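DELTA1-pyrroline-2-carboxylate reductase (Thermococcus litoralis DSM 5473, PDB 6T3E) catalyses the NAD(P)H-dependent reduction of Delta1-pyrroline-2-carboxylate to L-proline. Local coordinates at residues T330-L333 with A334-A338; S29-D32 with L33-I37; P79-E83 with D84-L88; V46-A49 with F50-Y54; H295-L298 with A299-V302. One frame throughout, in Å; residues are numbered along the deposited sequence.

Contact 1: residues T330-L333 with A334-A338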
loop_
_atom_site.group_PDB
_atom_site.type_symbol
_atom_site.label_atom_id
_atom_site.label_comp_id
_atom_site.label_asym_id
_atom_site.label_seq_id
_atom_site.Cartn_x
_atom_site.Cartn_y
_atom_site.Cartn_z
ATOM N N THR B 330 -9.928 -1.616 13.733
ATOM C CA THR B 330 -9.422 -0.876 14.881
ATOM C C THR B 330 -9.257 0.616 14.572
ATOM O O THR B 330 -9.650 1.466 15.383
ATOM C CB THR B 330 -8.118 -1.516 15.340
ATOM O OG1 THR B 330 -8.388 -2.873 15.716
ATOM C CG2 THR B 330 -7.534 -0.781 16.531
ATOM N N ALA B 331 -8.765 0.954 13.373
ATOM C CA ALA B 331 -8.607 2.357 13.003
ATOM C C ALA B 331 -9.945 3.072 12.938
ATOM O O ALA B 331 -10.059 4.220 13.389
ATOM C CB ALA B 331 -7.910 2.474 11.657
ATOM N N LYS B 332 -10.979 2.411 12.401
ATOM C CA LYS B 332 -12.275 3.072 12.326
ATOM C C LYS B 332 -12.909 3.164 13.706
ATOM O O LYS B 332 -13.511 4.185 14.050
ATOM C CB LYS B 332 -13.193 2.325 11.353
ATOM C CG LYS B 332 -14.567 2.973 11.104
ATOM C CD LYS B 332 -14.558 3.947 9.887
ATOM C CE LYS B 332 -15.941 4.605 9.611
ATOM N NZ LYS B 332 -15.860 6.053 9.199
ATOM N N LEU B 333 -12.690 2.143 14.534
ATOM C CA LEU B 333 -13.066 2.183 15.942
ATOM C C LEU B 333 -12.434 3.384 16.632
ATOM O O LEU B 333 -13.115 4.155 17.320
ATOM C CB LEU B 333 -12.640 0.865 16.601
ATOM C CG LEU B 333 -12.943 0.519 18.051
ATOM C CD1 LEU B 333 -11.842 0.945 18.983
ATOM C CD2 LEU B 333 -14.262 1.134 18.444
ATOM N N ALA B 334 -11.120 3.541 16.475
ATOM C CA ALA B 334 -10.427 4.635 17.135
ATOM C C ALA B 334 -10.821 5.979 16.542
ATOM O O ALA B 334 -10.993 6.960 17.274
ATOM C CB ALA B 334 -8.920 4.424 17.035
ATOM N N TYR B 335 -10.977 6.044 15.220
ATOM C CA TYR B 335 -11.320 7.303 14.570
ATOM C C TYR B 335 -12.682 7.812 15.023
ATOM O O TYR B 335 -12.840 8.996 15.347
ATOM C CB TYR B 335 -11.289 7.119 13.055
ATOM C CG TYR B 335 -11.864 8.263 12.262
ATOM C CD1 TYR B 335 -11.151 9.443 12.095
ATOM C CD2 TYR B 335 -13.127 8.165 11.675
ATOM C CE1 TYR B 335 -11.671 10.498 11.363
ATOM C CE2 TYR B 335 -13.653 9.212 10.933
ATOM C CZ TYR B 335 -12.916 10.375 10.783
ATOM O OH TYR B 335 -13.409 11.416 10.048
ATOM N N GLU B 336 -13.675 6.922 15.091
ATOM C CA GLU B 336 -15.011 7.376 15.450
ATOM C C GLU B 336 -15.102 7.757 16.926
ATOM O O GLU B 336 -15.916 8.611 17.293
ATOM C CB GLU B 336 -16.037 6.302 15.095
ATOM C CG GLU B 336 -16.333 6.194 13.599
ATOM C CD GLU B 336 -17.363 5.121 13.302
ATOM O OE1 GLU B 336 -18.039 4.670 14.253
ATOM O OE2 GLU B 336 -17.501 4.721 12.126
ATOM N N LYS B 337 -14.271 7.163 17.783
ATOM C CA LYS B 337 -14.260 7.582 19.179
ATOM C C LYS B 337 -13.575 8.932 19.341
ATOM O O LYS B 337 -13.948 9.714 20.225
ATOM C CB LYS B 337 -13.577 6.520 20.033
ATOM C CG LYS B 337 -14.531 5.444 20.512
ATOM C CD LYS B 337 -13.768 4.325 21.189
ATOM C CE LYS B 337 -14.463 3.896 22.458
ATOM N NZ LYS B 337 -13.828 4.557 23.625
ATOM N N ALA B 338 -12.601 9.236 18.477
ATOM C CA ALA B 338 -11.956 10.540 18.535
ATOM C C ALA B 338 -12.946 11.643 18.207
ATOM O O ALA B 338 -12.980 12.677 18.882
ATOM C CB ALA B 338 -10.774 10.586 17.569
#
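The flat ring of Tyr335 is approached obliquely by the ammonium end of Lys332, Lys332 NZ lying 4.2 Å from Tyr335 CE2; beyond this pair, Leu122, Ala123 and Leu113 of two sheet strands pack on the tyrosine. The other flat group, the carboxylate of Glu336, is met chiefly at OE2 by the lysine chain, which crosses it at a slant. Lys332 starts anti to its own backbone N (chi1 -176°), then bends at chi2 and again at chi4, which brings NZ near both the Tyr335 ring and Glu336. Lys332 NZ stands 3.6 Å from Glu336 OE2, a long salt bridge. Both residues sit on helix 324-341, whose backbone ladder carries the turn: Ala334 N donates to Thr330 O (2.8 Å), Tyr335 N to Ala331 O (2.7 Å) and Glu336 N to Lys332 O (2.9 Å). One turn round, Leu333 CD2 comes within 4.2 Å of Lys337 CD, and the lysine carries its NZ on to a hydrogen bond with Leu36 O. At the separation seen for Lys332 and Glu336 the attraction is likely to be modest, a surface charge pairing laid over a helix already fixed by its backbone bonds and by Ala331 and Tyr335 against the sheet.

Contact 2: residues S29-D32 with L33-I37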
loop_
_atom_site.group_PDB
_atom_site.type_symbol
_atom_site.label_atom_id
_atom_site.label_comp_id
_atom_site.label_asym_id
_atom_site.label_seq_id
_atom_site.Cartn_x
_atom_site.Cartn_y
_atom_site.Cartn_z
ATOM N N SER B 29 -2.376 10.785 17.491
ATOM C CA SER B 29 -1.067 10.399 17.986
ATOM C C SER B 29 -1.198 9.228 18.952
ATOM O O SER B 29 -2.294 8.882 19.395
ATOM C CB SER B 29 -0.408 11.597 18.666
ATOM O OG SER B 29 -1.070 11.875 19.885
ATOM N N ARG B 30 -0.059 8.600 19.262
ATOM C CA ARG B 30 -0.078 7.462 20.179
ATOM C C ARG B 30 -0.734 7.839 21.501
ATOM O O ARG B 30 -1.578 7.100 22.021
ATOM C CB ARG B 30 1.354 6.951 20.404
ATOM C CG ARG B 30 1.475 5.624 21.161
ATOM C CD ARG B 30 2.938 5.151 21.218
ATOM N NE ARG B 30 3.059 3.686 21.168
ATOM C CZ ARG B 30 2.815 2.874 22.197
ATOM N NH1 ARG B 30 2.430 3.371 23.370
ATOM N NH2 ARG B 30 2.954 1.563 22.058
ATOM N N SER B 31 -0.411 9.025 22.016
ATOM C CA SER B 31 -1.061 9.519 23.223
ATOM C C SER B 31 -2.563 9.639 23.014
ATOM O O SER B 31 -3.351 9.256 23.886
ATOM C CB SER B 31 -0.441 10.865 23.616
ATOM O OG SER B 31 -1.356 11.718 24.279
ATOM N N ASP B 32 -2.979 10.106 21.835
ATOM C CA ASP B 32 -4.404 10.170 21.531
ATOM C C ASP B 32 -5.036 8.777 21.541
ATOM O O ASP B 32 -6.084 8.570 22.165
ATOM C CB ASP B 32 -4.618 10.859 20.176
ATOM C CG ASP B 32 -4.229 12.342 20.197
ATOM O OD1 ASP B 32 -4.027 12.892 21.305
ATOM O OD2 ASP B 32 -4.119 12.954 19.107
ATOM N N LEU B 33 -4.378 7.794 20.914
ATOM C CA LEU B 33 -4.994 6.477 20.755
ATOM C C LEU B 33 -5.067 5.711 22.073
ATOM O O LEU B 33 -6.053 5.012 22.331
ATOM C CB LEU B 33 -4.225 5.646 19.721
ATOM C CG LEU B 33 -4.277 5.989 18.226
ATOM C CD1 LEU B 33 -5.736 5.990 17.737
ATOM C CD2 LEU B 33 -3.556 7.275 17.844
ATOM N N GLU B 34 -4.040 5.817 22.916
ATOM C CA GLU B 34 -4.017 5.031 24.151
ATOM C C GLU B 34 -5.223 5.371 25.005
ATOM O O GLU B 34 -5.797 4.516 25.682
ATOM C CB GLU B 34 -2.722 5.300 24.924
ATOM C CG GLU B 34 -1.634 4.249 24.788
ATOM C CD GLU B 34 -0.320 4.706 25.405
ATOM O OE1 GLU B 34 0.660 4.904 24.656
ATOM O OE2 GLU B 34 -0.277 4.875 26.639
ATOM N N LYS B 35 -5.623 6.630 24.935
ATOM C CA LYS B 35 -6.768 7.184 25.636
ATOM C C LYS B 35 -8.087 6.588 25.132
ATOM O O LYS B 35 -8.982 6.290 25.929
ATOM C CB LYS B 35 -6.645 8.688 25.423
ATOM C CG LYS B 35 -7.605 9.696 25.930
ATOM C CD LYS B 35 -7.025 11.034 25.402
ATOM C CE LYS B 35 -5.749 11.351 26.166
ATOM N NZ LYS B 35 -4.426 10.748 25.680
ATOM N N LEU B 36 -8.220 6.393 23.814
ATOM C CA LEU B 36 -9.489 6.049 23.166
ATOM C C LEU B 36 -9.882 4.576 23.291
ATOM O O LEU B 36 -11.074 4.271 23.393
ATOM C CB LEU B 36 -9.423 6.433 21.693
ATOM C CG LEU B 36 -9.305 7.926 21.436
ATOM C CD1 LEU B 36 -9.058 8.181 19.946
ATOM C CD2 LEU B 36 -10.539 8.647 21.931
ATOM N N ILE B 37 -8.932 3.646 23.152
ATOM C CA ILE B 37 -9.252 2.233 22.941
ATOM C C ILE B 37 -8.660 1.337 24.029
ATOM O O ILE B 37 -7.542 1.553 24.509
ATOM C CB ILE B 37 -8.782 1.780 21.552
ATOM C CG1 ILE B 37 -7.275 1.940 21.432
ATOM C CG2 ILE B 37 -9.440 2.621 20.498
ATOM C CD1 ILE B 37 -6.764 1.801 20.014
#
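Lys35 NZ gives its bond to the backbone of the preceding turn, reaching Ser31 O at 2.6 Å from above the carbonyl plane. The lysine leaves anti to its backbone N (chi1 179°) and bends at chi3 and chi4, which folds the long chain back along the helix so that NZ also passes 3.5 Å from Ser31 OG. On another flank, Arg30 NH1 and Glu34 OE1 make a salt bridge of 2.7 Å. The oxygen comes to the edge of the guanidinium, near its plane, yet the two flat groups are turned 77° apart, and a single oxygen meets a single nitrogen. Arg30 NE has a second acidic neighbour in Glu126, at long and weak range. The start of helix 30-36 is closed by a capping box: Ser29, the N-cap, takes Asp32 N on its OG at 3.3 Å, while Asp32 OD2 returns to Ser29 N at 3.2 Å, nearly straight at 176° but from above the carboxylate plane. The Asp32 amide, which has no acceptor a turn earlier in the helix, is thus served by the serine hydroxyl. The backbone continues with Glu34 N to Arg30 O at 2.9 Å. At the far end Leu33 O receives both Leu36 N and Ile37 N, where the chain leaves the helix. Leu33 packs on Ala334 and Leu36 on Ala338 of helix 324-341.

Contact 3: residues P79-E83 with D84-L88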
loop_
_atom_site.group_PDB
_atom_site.type_symbol
_atom_site.label_atom_id
_atom_site.label_comp_id
_atom_site.label_asym_id
_atom_site.label_seq_id
_atom_site.Cartn_x
_atom_site.Cartn_y
_atom_site.Cartn_z
ATOM N N PRO B 79 -3.519 -2.863 2.798
ATOM C CA PRO B 79 -4.818 -2.219 2.582
ATOM C C PRO B 79 -5.993 -3.181 2.710
ATOM O O PRO B 79 -5.873 -4.393 2.517
ATOM C CB PRO B 79 -4.690 -1.693 1.144
ATOM C CG PRO B 79 -3.774 -2.674 0.471
ATOM C CD PRO B 79 -2.849 -3.224 1.533
ATOM N N SER B 80 -7.145 -2.630 3.090
ATOM C CA SER B 80 -8.348 -3.452 3.156
ATOM C C SER B 80 -9.575 -2.556 3.191
ATOM O O SER B 80 -9.513 -1.403 3.625
ATOM C CB SER B 80 -8.350 -4.398 4.365
ATOM O OG SER B 80 -8.705 -3.726 5.557
ATOM N N TYR B 81 -10.694 -3.106 2.738
ATOM C CA TYR B 81 -11.960 -2.394 2.737
ATOM C C TYR B 81 -13.012 -3.311 3.332
ATOM O O TYR B 81 -13.260 -4.401 2.808
ATOM C CB TYR B 81 -12.349 -1.948 1.322
ATOM C CG TYR B 81 -13.716 -1.317 1.244
ATOM C CD1 TYR B 81 -14.170 -0.459 2.245
ATOM C CD2 TYR B 81 -14.561 -1.588 0.180
ATOM C CE1 TYR B 81 -15.433 0.114 2.178
ATOM C CE2 TYR B 81 -15.823 -1.025 0.103
ATOM C CZ TYR B 81 -16.259 -0.180 1.105
ATOM O OH TYR B 81 -17.518 0.370 1.018
ATOM N N LEU B 82 -13.617 -2.880 4.430
ATOM C CA LEU B 82 -14.729 -3.603 5.032
ATOM C C LEU B 82 -15.985 -2.804 4.733
ATOM O O LEU B 82 -16.185 -1.712 5.283
ATOM C CB LEU B 82 -14.527 -3.806 6.531
ATOM C CG LEU B 82 -13.131 -4.236 6.962
ATOM C CD1 LEU B 82 -13.131 -4.591 8.433
ATOM C CD2 LEU B 82 -12.659 -5.400 6.108
ATOM N N GLU B 83 -16.839 -3.370 3.881
ATOM C CA GLU B 83 -17.903 -2.603 3.251
ATOM C C GLU B 83 -19.091 -2.399 4.174
ATOM O O GLU B 83 -19.706 -1.329 4.143
ATOM C CB GLU B 83 -18.322 -3.291 1.952
ATOM C CG GLU B 83 -17.110 -3.818 1.168
ATOM C CD GLU B 83 -17.433 -4.886 0.135
ATOM O OE1 GLU B 83 -17.625 -6.059 0.534
ATOM O OE2 GLU B 83 -17.460 -4.556 -1.078
ATOM N N ASP B 84 -19.395 -3.371 5.034
ATOM C CA ASP B 84 -20.449 -3.171 6.024
ATOM C C ASP B 84 -20.039 -2.131 7.062
ATOM O O ASP B 84 -20.796 -1.201 7.359
ATOM C CB ASP B 84 -20.786 -4.497 6.702
ATOM C CG ASP B 84 -21.700 -5.355 5.863
ATOM O OD1 ASP B 84 -22.315 -4.822 4.909
ATOM O OD2 ASP B 84 -21.790 -6.569 6.151
ATOM N N SER B 85 -18.837 -2.268 7.617
ATOM C CA SER B 85 -18.337 -1.299 8.579
ATOM C C SER B 85 -17.889 -0.002 7.921
ATOM O O SER B 85 -17.678 0.991 8.629
ATOM C CB SER B 85 -17.185 -1.911 9.384
ATOM O OG SER B 85 -17.683 -2.789 10.380
ATOM N N GLU B 86 -17.751 0.012 6.598
ATOM C CA GLU B 86 -17.271 1.182 5.866
ATOM C C GLU B 86 -15.936 1.663 6.429
ATOM O O GLU B 86 -15.747 2.835 6.758
ATOM C CB GLU B 86 -18.312 2.298 5.867
ATOM C CG GLU B 86 -19.553 1.969 5.075
ATOM C CD GLU B 86 -19.374 2.137 3.570
ATOM O OE1 GLU B 86 -18.223 2.023 3.089
ATOM O OE2 GLU B 86 -20.392 2.389 2.870
ATOM N N ALA B 87 -15.006 0.725 6.536
ATOM C CA ALA B 87 -13.645 0.978 6.983
ATOM C C ALA B 87 -12.730 0.730 5.794
ATOM O O ALA B 87 -12.566 -0.414 5.360
ATOM C CB ALA B 87 -13.275 0.075 8.161
ATOM N N LEU B 88 -12.177 1.802 5.241
ATOM C CA LEU B 88 -11.283 1.744 4.085
ATOM C C LEU B 88 -9.935 2.286 4.552
ATOM O O LEU B 88 -9.756 3.506 4.637
ATOM C CB LEU B 88 -11.836 2.538 2.895
ATOM C CG LEU B 88 -10.947 2.593 1.642
ATOM C CD1 LEU B 88 -10.558 1.174 1.113
ATOM C CD2 LEU B 88 -11.574 3.431 0.540
#
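Tyr81 and Leu88 pair across the end of the hairpin of strands 73-82 and 87-95, which turns through residues 83 to 86 and carries a G1 beta bulge where Glu86 and Ala87 both face Leu82. From CB outward, the tyrosine meets something at almost every step. CB rests 3.6 Å from Leu88 CD1, and CG is still near the same methyl. With CG anti to the backbone N (chi1 175°) the ring runs out beside the neighbouring strand with Ala87 O at its edge, 3.5 Å from Tyr81 CD1. Farther out CE1 runs beside Glu86 OE1, which lies at the ring edge, and OH donates to that oxygen at 2.7 Å. The two side chains lie alongside each other and point the same way, ring and carboxylate planes 41° apart, the hydroxyl arriving from above the carboxylate plane. One ring face has Glu83 N about 4.1 Å above it, shifted toward the rim. Glu86 takes left-handed helical backbone angles, as expected of the first residue of such a bulge. Its OE2 is hydrogen-bonded by His71 of the second subunit, and Glu83 O accepts from Lys70 of that subunit, so the turn belongs to the dimer interface. On the opposite face of the sheet Leu82 CB and Ala87 CB are 4.4 Å apart. Between these two residues the bonds are Ala87 N to Leu82 O at 3.0 Å, in the carbonyl plane, and Leu82 N to Ala87 O at 2.8 Å, almost straight at 170°.

Contact 4: residues V46-A49 with F50-Y54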
loop_
_atom_site.group_PDB
_atom_site.type_symbol
_atom_site.label_atom_id
_atom_site.label_comp_id
_atom_site.label_asym_id
_atom_site.label_seq_id
_atom_site.Cartn_x
_atom_site.Cartn_y
_atom_site.Cartn_z
ATOM N N VAL B 46 -12.174 -6.866 16.438
ATOM C CA VAL B 46 -11.454 -7.767 15.545
ATOM C C VAL B 46 -12.296 -9.013 15.268
ATOM O O VAL B 46 -12.296 -9.552 14.155
ATOM C CB VAL B 46 -10.073 -8.120 16.134
ATOM C CG1 VAL B 46 -9.483 -9.327 15.418
ATOM C CG2 VAL B 46 -9.105 -6.930 16.055
ATOM N N GLU B 47 -13.059 -9.468 16.263
ATOM C CA GLU B 47 -13.940 -10.609 16.041
ATOM C C GLU B 47 -14.998 -10.299 14.988
ATOM O O GLU B 47 -15.281 -11.132 14.117
ATOM C CB GLU B 47 -14.601 -11.016 17.355
ATOM C CG GLU B 47 -15.455 -12.247 17.243
ATOM C CD GLU B 47 -15.633 -12.957 18.582
ATOM O OE1 GLU B 47 -15.327 -12.344 19.648
ATOM O OE2 GLU B 47 -16.048 -14.139 18.551
ATOM N N ARG B 48 -15.577 -9.097 15.036
ATOM C CA ARG B 48 -16.588 -8.714 14.054
ATOM C C ARG B 48 -15.985 -8.558 12.662
ATOM O O ARG B 48 -16.638 -8.868 11.654
ATOM C CB ARG B 48 -17.274 -7.413 14.491
ATOM C CG ARG B 48 -18.338 -6.938 13.510
ATOM C CD ARG B 48 -18.289 -5.423 13.210
ATOM N NE ARG B 48 -19.530 -4.937 12.590
ATOM C CZ ARG B 48 -19.990 -5.310 11.392
ATOM N NH1 ARG B 48 -19.314 -6.180 10.646
ATOM N NH2 ARG B 48 -21.136 -4.808 10.934
ATOM N N ALA B 49 -14.730 -8.098 12.595
ATOM C CA ALA B 49 -14.058 -7.937 11.311
ATOM C C ALA B 49 -13.894 -9.275 10.604
ATOM O O ALA B 49 -14.016 -9.359 9.374
ATOM C CB ALA B 49 -12.708 -7.264 11.517
ATOM N N PHE B 50 -13.585 -10.330 11.365
ATOM C CA PHE B 50 -13.450 -11.660 10.785
ATOM C C PHE B 50 -14.805 -12.251 10.415
ATOM O O PHE B 50 -14.919 -12.962 9.409
ATOM C CB PHE B 50 -12.702 -12.576 11.752
ATOM C CG PHE B 50 -11.212 -12.444 11.661
ATOM C CD1 PHE B 50 -10.511 -13.068 10.642
ATOM C CD2 PHE B 50 -10.516 -11.672 12.576
ATOM C CE1 PHE B 50 -9.152 -12.940 10.546
ATOM C CE2 PHE B 50 -9.137 -11.540 12.490
ATOM C CZ PHE B 50 -8.452 -12.170 11.475
ATOM N N LEU B 51 -15.844 -11.967 11.206
ATOM C CA LEU B 51 -17.182 -12.376 10.807
ATOM C C LEU B 51 -17.599 -11.664 9.532
ATOM O O LEU B 51 -18.195 -12.276 8.634
ATOM C CB LEU B 51 -18.179 -12.094 11.927
ATOM C CG LEU B 51 -19.650 -12.407 11.620
ATOM C CD1 LEU B 51 -19.840 -13.870 11.242
ATOM C CD2 LEU B 51 -20.527 -12.031 12.804
ATOM N N GLU B 52 -17.273 -10.371 9.425
ATOM C CA GLU B 52 -17.555 -9.642 8.193
ATOM C C GLU B 52 -16.764 -10.220 7.022
ATOM O O GLU B 52 -17.279 -10.295 5.897
ATOM C CB GLU B 52 -17.263 -8.150 8.401
ATOM C CG GLU B 52 -17.270 -7.293 7.128
ATOM C CD GLU B 52 -17.379 -5.784 7.388
ATOM O OE1 GLU B 52 -17.564 -5.368 8.552
ATOM O OE2 GLU B 52 -17.265 -5.008 6.413
ATOM N N LEU B 53 -15.536 -10.684 7.278
ATOM C CA LEU B 53 -14.722 -11.302 6.231
ATOM C C LEU B 53 -15.310 -12.631 5.763
ATOM O O LEU B 53 -15.242 -12.963 4.574
ATOM C CB LEU B 53 -13.296 -11.497 6.738
ATOM C CG LEU B 53 -12.481 -12.633 6.127
ATOM C CD1 LEU B 53 -12.046 -12.267 4.712
ATOM C CD2 LEU B 53 -11.284 -12.944 7.014
ATOM N N TYR B 54 -15.867 -13.418 6.685
ATOM C CA TYR B 54 -16.438 -14.705 6.306
ATOM C C TYR B 54 -17.696 -14.541 5.457
ATOM O O TYR B 54 -17.971 -15.370 4.584
ATOM C CB TYR B 54 -16.752 -15.542 7.546
ATOM C CG TYR B 54 -17.246 -16.930 7.194
ATOM C CD1 TYR B 54 -16.345 -17.960 6.929
ATOM C CD2 TYR B 54 -18.608 -17.206 7.092
ATOM C CE1 TYR B 54 -16.778 -19.221 6.589
ATOM C CE2 TYR B 54 -19.053 -18.473 6.750
ATOM C CZ TYR B 54 -18.130 -19.476 6.501
ATOM O OH TYR B 54 -18.548 -20.740 6.156
#
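The last turns of helix 39-54 bring Val46 against Phe50 on one flank and Arg48 against Glu52 on another, each pair four residues apart. Val46 CG1 lies in the plane of the Phe50 ring, at its edge, 3.7 Å from CE2; the two side chains run alongside and point the same way. Phe50 has CG anti to its carbonyl carbon (chi1 -83°), which swings the ring back over the previous turn and leaves its CD2 edge facing Val46 O. That carbonyl also takes Phe50 N at 3.2 Å. The helix lies between helix 324-341 with strand 73-82 and helix 298-303: Ala49 packs on Ile325 and Ile329 of helix 324-341 and on Leu82 of strand 73-82, and Phe50 reaches Leu298 of helix 298-303. Trading Phe50 for an alanine would probably open a gap between Val46 and Leu298, both of which lose their contact with the ring. Glu52 OE1 approaches the guanidinium of Arg48 obliquely and forms a 2.8 Å salt bridge with Arg48 NH1, the two flat groups turned 62° apart. Glu52 CB sits at the guanidinium edge, in its plane. Glu52 is buried, and its carboxylate has further partners: Ser85 OG bonds to OE1 and Asp84 N, weakly, to OE2. Along the backbone Glu52 N donates to Arg48 O at 2.8 Å, and Leu53 N to Ala49 O at 2.9 Å.

Contact 5: residues H295-L298 with A299-V302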
loop_
_atom_site.group_PDB
_atom_site.type_symbol
_atom_site.label_atom_id
_atom_site.label_comp_id
_atom_site.label_asym_id
_atom_site.label_seq_id
_atom_site.Cartn_x
_atom_site.Cartn_y
_atom_site.Cartn_z
ATOM N N HIS B 295 -6.432 -26.835 10.121
ATOM C CA HIS B 295 -7.797 -27.223 10.464
ATOM C C HIS B 295 -8.800 -26.199 9.956
ATOM O O HIS B 295 -9.796 -26.554 9.318
ATOM C CB HIS B 295 -7.935 -27.392 11.976
ATOM C CG HIS B 295 -9.356 -27.441 12.450
ATOM N ND1 HIS B 295 -10.176 -28.529 12.233
ATOM C CD2 HIS B 295 -10.099 -26.542 13.137
ATOM C CE1 HIS B 295 -11.361 -28.299 12.767
ATOM N NE2 HIS B 295 -11.341 -27.101 13.324
ATOM N N ALA B 296 -8.542 -24.920 10.210
ATOM C CA ALA B 296 -9.489 -23.881 9.850
ATOM C C ALA B 296 -8.809 -22.520 9.895
ATOM O O ALA B 296 -7.823 -22.312 10.608
ATOM C CB ALA B 296 -10.702 -23.894 10.786
ATOM N N GLU B 297 -9.374 -21.592 9.132
ATOM C CA GLU B 297 -9.058 -20.183 9.278
ATOM C C GLU B 297 -9.862 -19.600 10.428
ATOM O O GLU B 297 -10.963 -20.061 10.740
ATOM C CB GLU B 297 -9.381 -19.414 7.997
ATOM C CG GLU B 297 -8.595 -19.844 6.777
ATOM C CD GLU B 297 -8.823 -18.924 5.595
ATOM O OE1 GLU B 297 -7.999 -18.010 5.375
ATOM O OE2 GLU B 297 -9.831 -19.111 4.885
ATOM N N LEU B 298 -9.313 -18.557 11.046
ATOM C CA LEU B 298 -9.999 -17.943 12.173
ATOM C C LEU B 298 -11.384 -17.449 11.779
ATOM O O LEU B 298 -12.314 -17.514 12.589
ATOM C CB LEU B 298 -9.162 -16.791 12.733
ATOM C CG LEU B 298 -9.712 -16.100 13.983
ATOM C CD1 LEU B 298 -9.714 -17.049 15.162
ATOM C CD2 LEU B 298 -8.926 -14.842 14.305
ATOM N N ALA B 299 -11.552 -16.994 10.534
ATOM C CA ALA B 299 -12.860 -16.510 10.103
ATOM C C ALA B 299 -13.896 -17.624 10.134
ATOM O O ALA B 299 -15.067 -17.378 10.443
ATOM C CB ALA B 299 -12.770 -15.895 8.707
ATOM N N GLU B 300 -13.487 -18.857 9.818
ATOM C CA GLU B 300 -14.425 -19.976 9.887
ATOM C C GLU B 300 -14.767 -20.334 11.330
ATOM O O GLU B 300 -15.898 -20.744 11.625
ATOM C CB GLU B 300 -13.848 -21.189 9.165
ATOM C CG GLU B 300 -13.081 -20.834 7.917
ATOM C CD GLU B 300 -12.483 -22.044 7.265
ATOM O OE1 GLU B 300 -11.706 -22.742 7.930
ATOM O OE2 GLU B 300 -12.793 -22.301 6.089
ATOM N N ILE B 301 -13.800 -20.206 12.241
ATOM C CA ILE B 301 -14.060 -20.494 13.647
ATOM C C ILE B 301 -15.003 -19.457 14.255
ATOM O O ILE B 301 -15.915 -19.801 15.020
ATOM C CB ILE B 301 -12.734 -20.587 14.415
ATOM C CG1 ILE B 301 -12.041 -21.912 14.083
ATOM C CG2 ILE B 301 -12.973 -20.458 15.911
ATOM C CD1 ILE B 301 -10.959 -22.289 15.050
ATOM N N VAL B 302 -14.795 -18.174 13.941
ATOM C CA VAL B 302 -15.666 -17.131 14.483
ATOM C C VAL B 302 -17.096 -17.338 13.997
ATOM O O VAL B 302 -18.057 -17.222 14.768
ATOM C CB VAL B 302 -15.141 -15.729 14.102
ATOM C CG1 VAL B 302 -16.045 -14.642 14.685
ATOM C CG2 VAL B 302 -13.714 -15.524 14.570
#
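Ala296 and Glu297 are extended, and the chain turns helical at Leu298, so Glu297 stands at the N-cap between strand 294-297, an outermost strand of the parallel sheet, and helix 298-303. Its carbonyl receives Ile301 N in the carbonyl plane at 3.2 Å, and Glu300 N more weakly; Val302 N follows onto Leu298 O at 2.9 Å. The strand-to-helix junction is tied in the reverse sense by a side chain. Glu300, with CG anti to its carbonyl carbon (chi1 -38°) and an extended chain beyond, lies back over the first turn and puts OE1 2.9 Å from Glu297 N, which meets it from above the carboxylate plane. A leucine in place of Glu300 would probably leave the Glu297 amide without this acceptor and the strand-to-helix junction less firmly held. Glu297 OE1 is taken by Lys270 N, while its OE2 stands 4.5 Å from Glu300 OE2, a like-charge approach that may be mildly unfavourable. Ala296 CB meets Ile301 CG1 at 4.1 Å, and Ile301 goes on to Tyr145 and Leu146. Leu298 crosses Val302 obliquely, its CG 4.1 Å from Val302 CG2.

Overall arrangement
Contact 4 touches contacts 1, 3 and 5, but stays about 10 Å from contact 2 at the nearest atoms. Its centre lies 10 Å from that of contact 5, where Glu47 CG meets Val302 CG1 at 3.6 Å, and 11 Å from that of contact 3, joined through Glu52. Toward contact 1, Thr330 OG1 is 4.1 Å from Val46 CG2. Contact 1 also touches contact 2, Leu333 CD1 lying 3.3 Å from Ile37 CG2, and contact 3, Lys332 CB lying 3.9 Å from Ala87 CB. The centres of contacts 2 and 5 are farthest apart, about 31 Å. None reaches the ligands: the side chains of Arg30 and Phe50 come about 9 Å from NADH, and those of Thr330 and Phe50 about 11 Å from proline.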